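Local atomic coordinates of 2-hydroxyhepta-2,4-diene-1,7-dioate isomerase (Mycobacterium abscessus, PDB entry 3RR6), a protein that is of unknown function but belongs to the fumarylacetoacetate hydrolase family and may be a metal-binding isomerase or acetylpyruvate hydrolase. Residues 66-71 with 89-94; 119-125 with 227-233; 78-82 with 204-208. All blocks are in the same frame, centred on the assembly; numbering follows the deposited sequence.

In the fold
Interactions 1 and 2 share one run of sheet, because strand 228-230 lies between strand 67-70, which it pairs with in parallel, and strand 115-125, its antiparallel neighbour. Interaction 2 is the buried core piece, close to the centre of the chain, and adds hydrogen bonds made by threonine hydroxyls and a glutamate carboxylate to its backbone pairing. Interaction 1 lies farther out and is only partly buried: strand 67-70 is buried, while 91-94 is at least partly exposed apart from K94. K66 to D227 is a salt bridge between the two. Interaction 3 is a surface contact of loops, made by methyl, thioether and carbonyl groups. It reaches the others through H208, which packs on M70 and P89, and through L206, which touches T231.

Interaction 1: 66-71 with 89-94; sequences KVVAMG and PVIFIK
F92 folds its ring back across A69, bringing CE2 to 3.2 Å from A69 CB. The two belong to an antiparallel strand pair, 67-70 with 91-94, in the FAH-type beta fold. With CG held between backbone N and carbonyl carbon (chi1 44°), the ring leans onto the partner strand, and A69 O comes to lie over one of its faces, offset toward the rim. The same oxygen accepts a hydrogen bond from F92 N at 3.0 Å. Farther along this face, V67 and K94 meet obliquely, their CB atoms 4.0 Å apart; the bent lysine chain then leads away to a salt bridge with D149. V68, M70, I91 and I93 point to the other face, where helix 210-220 packs on V68, M70 and I91. V68 CG1 reaches I91 CB at 4.1 Å. M70 bends at chi2 and chi3, which sets SD 4.0 Å from I91 CG2 and lays CE alongside P89, 3.8 Å from its CB, the two side chains pointing the same way. Beyond the paired residues, a water bridges G71 O and V90 N, and G71 N donates to V90 O at 2.9 Å with an N-H...O angle of 161°.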
loop_
_atom_site.group_PDB
_atom_site.type_symbol
_atom_site.label_atom_id
_atom_site.label_comp_id
_atom_site.label_asym_id
_atom_site.label_seq_id
_atom_site.Cartn_x
_atom_site.Cartn_y
_atom_site.Cartn_z
ATOM N N LYS A 66 -9.197 3.990 -7.105
ATOM C CA LYS A 66 -8.061 3.634 -7.934
ATOM C C LYS A 66 -6.823 3.534 -7.066
ATOM O O LYS A 66 -6.795 4.086 -5.958
ATOM C CB LYS A 66 -7.844 4.644 -9.066
ATOM C CG LYS A 66 -7.578 6.081 -8.621
ATOM C CD LYS A 66 -7.409 7.001 -9.833
ATOM C CE LYS A 66 -7.431 8.490 -9.501
ATOM N NZ LYS A 66 -8.707 8.965 -8.887
ATOM N N VAL A 67 -5.837 2.805 -7.577
ATOM C CA VAL A 67 -4.512 2.700 -6.980
ATOM C C VAL A 67 -3.535 3.273 -8.002
ATOM O O VAL A 67 -3.458 2.798 -9.139
ATOM C CB VAL A 67 -4.115 1.238 -6.656
ATOM C CG1 VAL A 67 -2.700 1.173 -6.099
ATOM C CG2 VAL A 67 -5.132 0.601 -5.699
ATOM N N VAL A 68 -2.818 4.319 -7.613
ATOM C CA VAL A 68 -1.767 4.884 -8.444
ATOM C C VAL A 68 -0.461 4.439 -7.806
ATOM O O VAL A 68 -0.384 4.287 -6.588
ATOM C CB VAL A 68 -1.873 6.427 -8.507
ATOM C CG1 VAL A 68 -0.827 7.014 -9.458
ATOM C CG2 VAL A 68 -3.278 6.847 -8.935
ATOM N N ALA A 69 0.545 4.165 -8.624
ATOM C CA ALA A 69 1.817 3.666 -8.114
ATOM C C ALA A 69 2.991 4.328 -8.811
ATOM O O ALA A 69 2.923 4.667 -9.994
ATOM C CB ALA A 69 1.902 2.151 -8.266
ATOM N N MET A 70 4.050 4.540 -8.033
ATOM C CA MET A 70 5.321 5.043 -8.544
ATOM C C MET A 70 6.212 3.900 -9.010
ATOM O O MET A 70 6.258 2.849 -8.378
ATOM C CB MET A 70 6.063 5.768 -7.422
ATOM C CG MET A 70 5.423 7.065 -6.960
ATOM S SD MET A 70 5.720 8.440 -8.074
ATOM C CE MET A 70 7.498 8.644 -7.806
ATOM N N GLY A 71 6.963 4.121 -10.079
ATOM C CA GLY A 71 8.069 3.206 -10.399
ATOM C C GLY A 71 9.218 3.449 -9.430
ATOM O O GLY A 71 9.431 4.570 -9.019
ATOM N N PRO A 89 8.931 11.569 -11.976
ATOM C CA PRO A 89 8.163 10.371 -11.610
ATOM C C PRO A 89 7.572 9.622 -12.808
ATOM O O PRO A 89 7.167 10.252 -13.797
ATOM C CB PRO A 89 7.028 10.940 -10.756
ATOM C CG PRO A 89 7.596 12.184 -10.186
ATOM C CD PRO A 89 8.424 12.759 -11.276
ATOM N N VAL A 90 7.530 8.293 -12.701
ATOM C CA VAL A 90 6.842 7.449 -13.660
ATOM C C VAL A 90 5.695 6.784 -12.911
ATOM O O VAL A 90 5.940 6.033 -11.963
ATOM C CB VAL A 90 7.780 6.359 -14.222
ATOM C CG1 VAL A 90 7.007 5.394 -15.103
ATOM C CG2 VAL A 90 8.915 6.990 -15.009
ATOM N N ILE A 91 4.460 7.088 -13.289
ATOM C CA ILE A 91 3.308 6.536 -12.558
ATOM C C ILE A 91 2.534 5.545 -13.408
ATOM O O ILE A 91 2.615 5.556 -14.628
ATOM C CB ILE A 91 2.356 7.643 -12.039
ATOM C CG1 ILE A 91 1.731 8.434 -13.197
ATOM C CG2 ILE A 91 3.121 8.569 -11.090
ATOM C CD1 ILE A 91 0.609 9.387 -12.780
ATOM N N PHE A 92 1.790 4.682 -12.731
ATOM C CA PHE A 92 0.871 3.767 -13.413
ATOM C C PHE A 92 -0.282 3.476 -12.484
ATOM O O PHE A 92 -0.266 3.895 -11.319
ATOM C CB PHE A 92 1.578 2.482 -13.835
ATOM C CG PHE A 92 2.467 1.925 -12.786
ATOM C CD1 PHE A 92 3.789 2.358 -12.691
ATOM C CD2 PHE A 92 1.995 0.999 -11.875
ATOM C CE1 PHE A 92 4.621 1.873 -11.717
ATOM C CE2 PHE A 92 2.841 0.502 -10.884
ATOM C CZ PHE A 92 4.147 0.949 -10.809
ATOM N N ILE A 93 -1.312 2.832 -13.019
ATOM C CA ILE A 93 -2.509 2.533 -12.248
ATOM C C ILE A 93 -2.716 1.037 -12.124
ATOM O O ILE A 93 -2.537 0.290 -13.091
ATOM C CB ILE A 93 -3.759 3.178 -12.863
ATOM C CG1 ILE A 93 -3.717 4.686 -12.642
ATOM C CG2 ILE A 93 -5.044 2.598 -12.261
ATOM C CD1 ILE A 93 -4.683 5.461 -13.511
ATOM N N LYS A 94 -3.073 0.621 -10.921
ATOM C CA LYS A 94 -3.556 -0.725 -10.661
ATOM C C LYS A 94 -5.057 -0.614 -10.422
ATOM O O LYS A 94 -5.506 0.283 -9.720
ATOM C CB LYS A 94 -2.843 -1.331 -9.459
ATOM C CG LYS A 94 -1.347 -1.580 -9.711
ATOM C CD LYS A 94 -0.559 -1.873 -8.425
ATOM C CE LYS A 94 -0.753 -3.265 -7.875
ATOM N NZ LYS A 94 0.104 -4.320 -8.547
HETATM O O HOH W 1 9.243 7.015 -10.645
#

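Interaction 2: 119-125 with 227-233; sequences GELAIVI and DVILTGT. With EDO (1,2-ethanediol), chain O.
The methyl end of I123 meets the branch of T231 at about a right angle, CD1 lying 3.5 Å from T231 CG2. I123 reaches there because CG1 stands anti to its carbonyl carbon (chi1 -60°) and the chain runs on extended. I229, paired with I123, continues this bumpy face, which packs against helix 210-220 through V210 and I213. On the reverse face A122 is the hollow: its small CB takes L230 CD2 at 3.6 Å and, less closely, V228 CG1, while L174 covers A122 and V228 from strand 172-179. Strands 115-125 and 228-230 are antiparallel neighbours within the FAH C-terminal domain. Their regular pairing stops after L230, and the chain opposite gains a residue, so that E120 faces T233, with G232 in the turn between. E120 packs alongside that turn. Its carboxylate lies against the G232 peptide, and OE1 accepts from G232 N at 2.8 Å, met from above the carboxylate plane. L121 O is gripped twice by T231: N approaches nearly along the C=O axis at 3.0 Å, and OG1 from a more tilted direction at 2.8 Å. A water joins L121 N, T231 OG1 and G232 O. At the end, T233 OG1 donates to G119 O at 2.7 Å and also bonds Q199.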
loop_
_atom_site.group_PDB
_atom_site.type_symbol
_atom_site.label_atom_id
_atom_site.label_comp_id
_atom_site.label_asym_id
_atom_site.label_seq_id
_atom_site.Cartn_x
_atom_site.Cartn_y
_atom_site.Cartn_z
ATOM N N GLY A 119 7.576 -4.444 -2.061
ATOM C CA GLY A 119 7.022 -3.871 -0.834
ATOM C C GLY A 119 7.046 -2.360 -0.888
ATOM O O GLY A 119 8.046 -1.782 -1.296
ATOM N N GLU A 120 5.947 -1.715 -0.479
ATOM C CA GLU A 120 5.814 -0.252 -0.603
ATOM C C GLU A 120 5.038 0.382 0.544
ATOM O O GLU A 120 4.117 -0.208 1.095
ATOM C CB GLU A 120 5.122 0.124 -1.924
ATOM C CG GLU A 120 5.612 -0.698 -3.111
ATOM C CD GLU A 120 5.560 -0.028 -4.452
ATOM O OE1 GLU A 120 5.049 1.099 -4.574
ATOM O OE2 GLU A 120 6.111 -0.630 -5.400
ATOM N N LEU A 121 5.420 1.607 0.884
ATOM C CA LEU A 121 4.583 2.487 1.700
ATOM C C LEU A 121 3.423 2.992 0.850
ATOM O O LEU A 121 3.633 3.464 -0.274
ATOM C CB LEU A 121 5.397 3.678 2.213
ATOM C CG LEU A 121 4.609 4.732 2.995
ATOM C CD1 LEU A 121 4.216 4.193 4.364
ATOM C CD2 LEU A 121 5.421 6.030 3.140
ATOM N N ALA A 122 2.206 2.894 1.388
ATOM C CA ALA A 122 0.996 3.328 0.695
ATOM C C ALA A 122 0.394 4.567 1.336
ATOM O O ALA A 122 0.122 4.581 2.530
ATOM C CB ALA A 122 -0.048 2.189 0.694
ATOM N N ILE A 123 0.180 5.600 0.528
ATOM C CA ILE A 123 -0.547 6.805 0.936
ATOM C C ILE A 123 -2.035 6.564 0.707
ATOM O O ILE A 123 -2.430 6.085 -0.356
ATOM C CB ILE A 123 -0.144 7.990 0.043
ATOM C CG1 ILE A 123 1.349 8.298 0.136
ATOM C CG2 ILE A 123 -0.961 9.255 0.379
ATOM C CD1 ILE A 123 1.832 9.155 -1.030
ATOM N N VAL A 124 -2.867 6.900 1.687
ATOM C CA VAL A 124 -4.314 6.865 1.510
ATOM C C VAL A 124 -4.851 8.293 1.558
ATOM O O VAL A 124 -4.681 9.004 2.561
ATOM C CB VAL A 124 -5.031 5.984 2.551
ATOM C CG1 VAL A 124 -6.538 5.919 2.234
ATOM C CG2 VAL A 124 -4.405 4.566 2.602
ATOM N N ILE A 125 -5.498 8.710 0.471
ATOM C CA ILE A 125 -6.064 10.061 0.335
ATOM C C ILE A 125 -7.341 10.193 1.163
ATOM O O ILE A 125 -8.139 9.255 1.254
ATOM C CB ILE A 125 -6.339 10.366 -1.164
ATOM C CG1 ILE A 125 -5.025 10.326 -1.958
ATOM C CG2 ILE A 125 -7.109 11.673 -1.366
ATOM C CD1 ILE A 125 -4.012 11.405 -1.612
ATOM N N ASP A 227 -8.603 6.834 -2.284
ATOM C CA ASP A 227 -7.596 6.486 -3.282
ATOM C C ASP A 227 -6.254 6.174 -2.611
ATOM O O ASP A 227 -5.899 6.754 -1.585
ATOM C CB ASP A 227 -7.414 7.602 -4.314
ATOM C CG ASP A 227 -8.527 7.649 -5.343
ATOM O OD1 ASP A 227 -9.394 6.737 -5.358
ATOM O OD2 ASP A 227 -8.529 8.612 -6.143
ATOM N N VAL A 228 -5.519 5.264 -3.222
ATOM C CA VAL A 228 -4.238 4.804 -2.705
ATOM C C VAL A 228 -3.139 5.185 -3.683
ATOM O O VAL A 228 -3.303 5.009 -4.889
ATOM C CB VAL A 228 -4.261 3.291 -2.504
ATOM C CG1 VAL A 228 -2.874 2.752 -2.149
ATOM C CG2 VAL A 228 -5.265 2.912 -1.414
ATOM N N ILE A 229 -2.033 5.716 -3.164
ATOM C CA ILE A 229 -0.826 5.936 -3.963
ATOM C C ILE A 229 0.324 5.130 -3.360
ATOM O O ILE A 229 0.737 5.367 -2.221
ATOM C CB ILE A 229 -0.402 7.414 -4.054
ATOM C CG1 ILE A 229 -1.556 8.290 -4.534
ATOM C CG2 ILE A 229 0.809 7.526 -5.004
ATOM C CD1 ILE A 229 -1.273 9.804 -4.408
ATOM N N LEU A 230 0.828 4.159 -4.114
ATOM C CA LEU A 230 1.994 3.378 -3.695
ATOM C C LEU A 230 3.247 4.164 -4.049
ATOM O O LEU A 230 3.383 4.643 -5.171
ATOM C CB LEU A 230 2.006 2.013 -4.374
ATOM C CG LEU A 230 0.775 1.132 -4.166
ATOM C CD1 LEU A 230 0.982 -0.211 -4.840
ATOM C CD2 LEU A 230 0.487 0.942 -2.677
ATOM N N THR A 231 4.164 4.290 -3.100
ATOM C CA THR A 231 5.255 5.264 -3.229
ATOM C C THR A 231 6.565 4.738 -3.831
ATOM O O THR A 231 7.536 5.480 -3.911
ATOM C CB THR A 231 5.556 5.916 -1.876
ATOM O OG1 THR A 231 5.931 4.909 -0.927
ATOM C CG2 THR A 231 4.328 6.700 -1.371
ATOM N N GLY A 232 6.571 3.487 -4.277
ATOM C CA GLY A 232 7.744 2.875 -4.910
ATOM C C GLY A 232 8.347 1.783 -4.038
ATOM O O GLY A 232 7.848 1.485 -2.958
ATOM N N THR A 233 9.413 1.155 -4.532
ATOM C CA THR A 233 9.997 -0.001 -3.837
ATOM C C THR A 233 11.511 0.060 -3.942
ATOM O O THR A 233 12.036 0.484 -4.965
ATOM C CB THR A 233 9.428 -1.332 -4.403
ATOM O OG1 THR A 233 9.621 -2.389 -3.454
ATOM C CG2 THR A 233 10.079 -1.717 -5.721
HETATM C C1 EDO O . 14.583 1.223 -6.059
HETATM O O1 EDO O . 13.607 2.239 -6.331
HETATM C C2 EDO O . 15.557 1.113 -7.214
HETATM O O2 EDO O . 14.926 0.498 -8.341
HETATM O O HOH W 2 7.637 2.856 -0.650
#

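Interaction 3: 78-82 with 204-208; sequences AAEMG and SLLLH. With EDO (1,2-ethanediol), chain M.
M81 drives its thioether end between the carbonyls of segment 204-208: CE lies 3.4 Å from L206 O and 3.5 Å from S204 O. Bends at chi2 and chi3 (-67° and -71°) curl the chain into this notch, so that SD passes over the backbone of L205 at van der Waals distance. Higher up the same side chain, CG rests 3.9 Å from L205 CD2. That leucine methyl also presses on the backbone of A78, 3.6 Å from A78 CA, which makes the M81-L205-A78 group the close-packed part of the contact. Segment 78-82 has helical backbone angles but lacks regular helical bonds, and lies in the long loop joining strands 67-70 and 91-94; segment 204-208 starts within a 3-10 segment that takes in S204 and L205, and leads into helix 210-220. The contact thus sets two connecting loops of the FAH-type domain against each other, with backbone hydrogen bonds between L205 and A75 and between L207 and N73 just beside it. The other side is looser. E80 and L207 cross at about a right angle, with OE2 3.9 Å from L207 CD2, while E80 OE1 turns back to A76 N. M81 SD comes no nearer to L207 CD2 than 4.5 Å. A 1,2-ethanediol, probably from the crystallisation liquor, sits beside these two residues and donates from O2 to L207 O at 2.7 Å.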
loop_
_atom_site.group_PDB
_atom_site.type_symbol
_atom_site.label_atom_id
_atom_site.label_comp_id
_atom_site.label_asym_id
_atom_site.label_seq_id
_atom_site.Cartn_x
_atom_site.Cartn_y
_atom_site.Cartn_z
ATOM N N ALA A 78 22.087 6.878 1.538
ATOM C CA ALA A 78 21.857 8.250 1.995
ATOM C C ALA A 78 22.766 9.280 1.308
ATOM O O ALA A 78 22.391 10.445 1.175
ATOM C CB ALA A 78 22.013 8.333 3.516
ATOM N N ALA A 79 23.949 8.845 0.874
ATOM C CA ALA A 79 24.896 9.705 0.152
ATOM C C ALA A 79 24.487 9.986 -1.300
ATOM O O ALA A 79 25.022 10.906 -1.926
ATOM C CB ALA A 79 26.299 9.086 0.190
ATOM N N GLU A 80 23.558 9.195 -1.835
ATOM C CA GLU A 80 23.024 9.409 -3.186
ATOM C C GLU A 80 21.950 10.512 -3.210
ATOM O O GLU A 80 21.569 10.988 -4.285
ATOM C CB GLU A 80 22.427 8.103 -3.737
ATOM C CG GLU A 80 22.296 8.055 -5.265
ATOM C CD GLU A 80 20.990 7.435 -5.746
ATOM O OE1 GLU A 80 20.840 6.192 -5.662
ATOM O OE2 GLU A 80 20.116 8.193 -6.229
ATOM N N MET A 81 21.467 10.910 -2.032
ATOM C CA MET A 81 20.370 11.878 -1.915
ATOM C C MET A 81 20.788 13.318 -2.200
ATOM O O MET A 81 19.941 14.162 -2.494
ATOM C CB MET A 81 19.748 11.822 -0.511
ATOM C CG MET A 81 18.997 10.530 -0.188
ATOM S SD MET A 81 17.514 10.304 -1.174
ATOM C CE MET A 81 16.423 11.558 -0.500
ATOM N N GLY A 82 22.081 13.609 -2.090
ATOM C CA GLY A 82 22.571 14.969 -2.277
ATOM C C GLY A 82 22.655 15.423 -3.727
ATOM O O GLY A 82 22.569 16.624 -4.010
ATOM N N SER A 204 13.283 7.549 4.156
ATOM C CA SER A 204 14.152 8.713 3.987
ATOM C C SER A 204 14.973 8.666 2.700
ATOM O O SER A 204 15.565 9.687 2.309
ATOM C CB SER A 204 15.074 8.873 5.202
ATOM O OG SER A 204 15.681 7.643 5.561
ATOM N N LEU A 205 15.009 7.500 2.043
ATOM C CA LEU A 205 15.640 7.369 0.735
ATOM C C LEU A 205 14.664 7.515 -0.449
ATOM O O LEU A 205 15.048 7.286 -1.592
ATOM C CB LEU A 205 16.420 6.038 0.660
ATOM C CG LEU A 205 17.532 5.920 1.715
ATOM C CD1 LEU A 205 18.279 4.603 1.562
ATOM C CD2 LEU A 205 18.499 7.098 1.637
ATOM N N LEU A 206 13.411 7.911 -0.203
ATOM C CA LEU A 206 12.502 8.215 -1.327
ATOM C C LEU A 206 13.060 9.376 -2.152
ATOM O O LEU A 206 13.417 10.435 -1.596
ATOM C CB LEU A 206 11.102 8.565 -0.821
ATOM C CG LEU A 206 10.250 7.431 -0.261
ATOM C CD1 LEU A 206 8.978 7.988 0.372
ATOM C CD2 LEU A 206 9.884 6.430 -1.338
ATOM N N LEU A 207 13.157 9.184 -3.466
ATOM C CA LEU A 207 13.698 10.228 -4.350
ATOM C C LEU A 207 12.713 11.396 -4.458
ATOM O O LEU A 207 13.093 12.570 -4.332
ATOM C CB LEU A 207 14.015 9.652 -5.734
ATOM C CG LEU A 207 15.165 8.633 -5.736
ATOM C CD1 LEU A 207 15.241 7.915 -7.073
ATOM C CD2 LEU A 207 16.487 9.297 -5.402
ATOM N N HIS A 208 11.456 11.047 -4.705
ATOM C CA HIS A 208 10.326 11.962 -4.592
ATOM C C HIS A 208 9.594 11.582 -3.315
ATOM O O HIS A 208 9.074 10.465 -3.193
ATOM C CB HIS A 208 9.413 11.839 -5.808
ATOM C CG HIS A 208 10.119 12.055 -7.103
ATOM N ND1 HIS A 208 10.395 13.309 -7.596
ATOM C CD2 HIS A 208 10.644 11.174 -7.986
ATOM C CE1 HIS A 208 11.042 13.189 -8.741
ATOM N NE2 HIS A 208 11.205 11.908 -9.001
HETATM C C1 EDO M . 17.651 13.219 -4.254
HETATM O O1 EDO M . 18.352 12.910 -5.465
HETATM C C2 EDO M . 16.159 13.026 -4.488
HETATM O O2 EDO M . 15.382 13.915 -3.680
#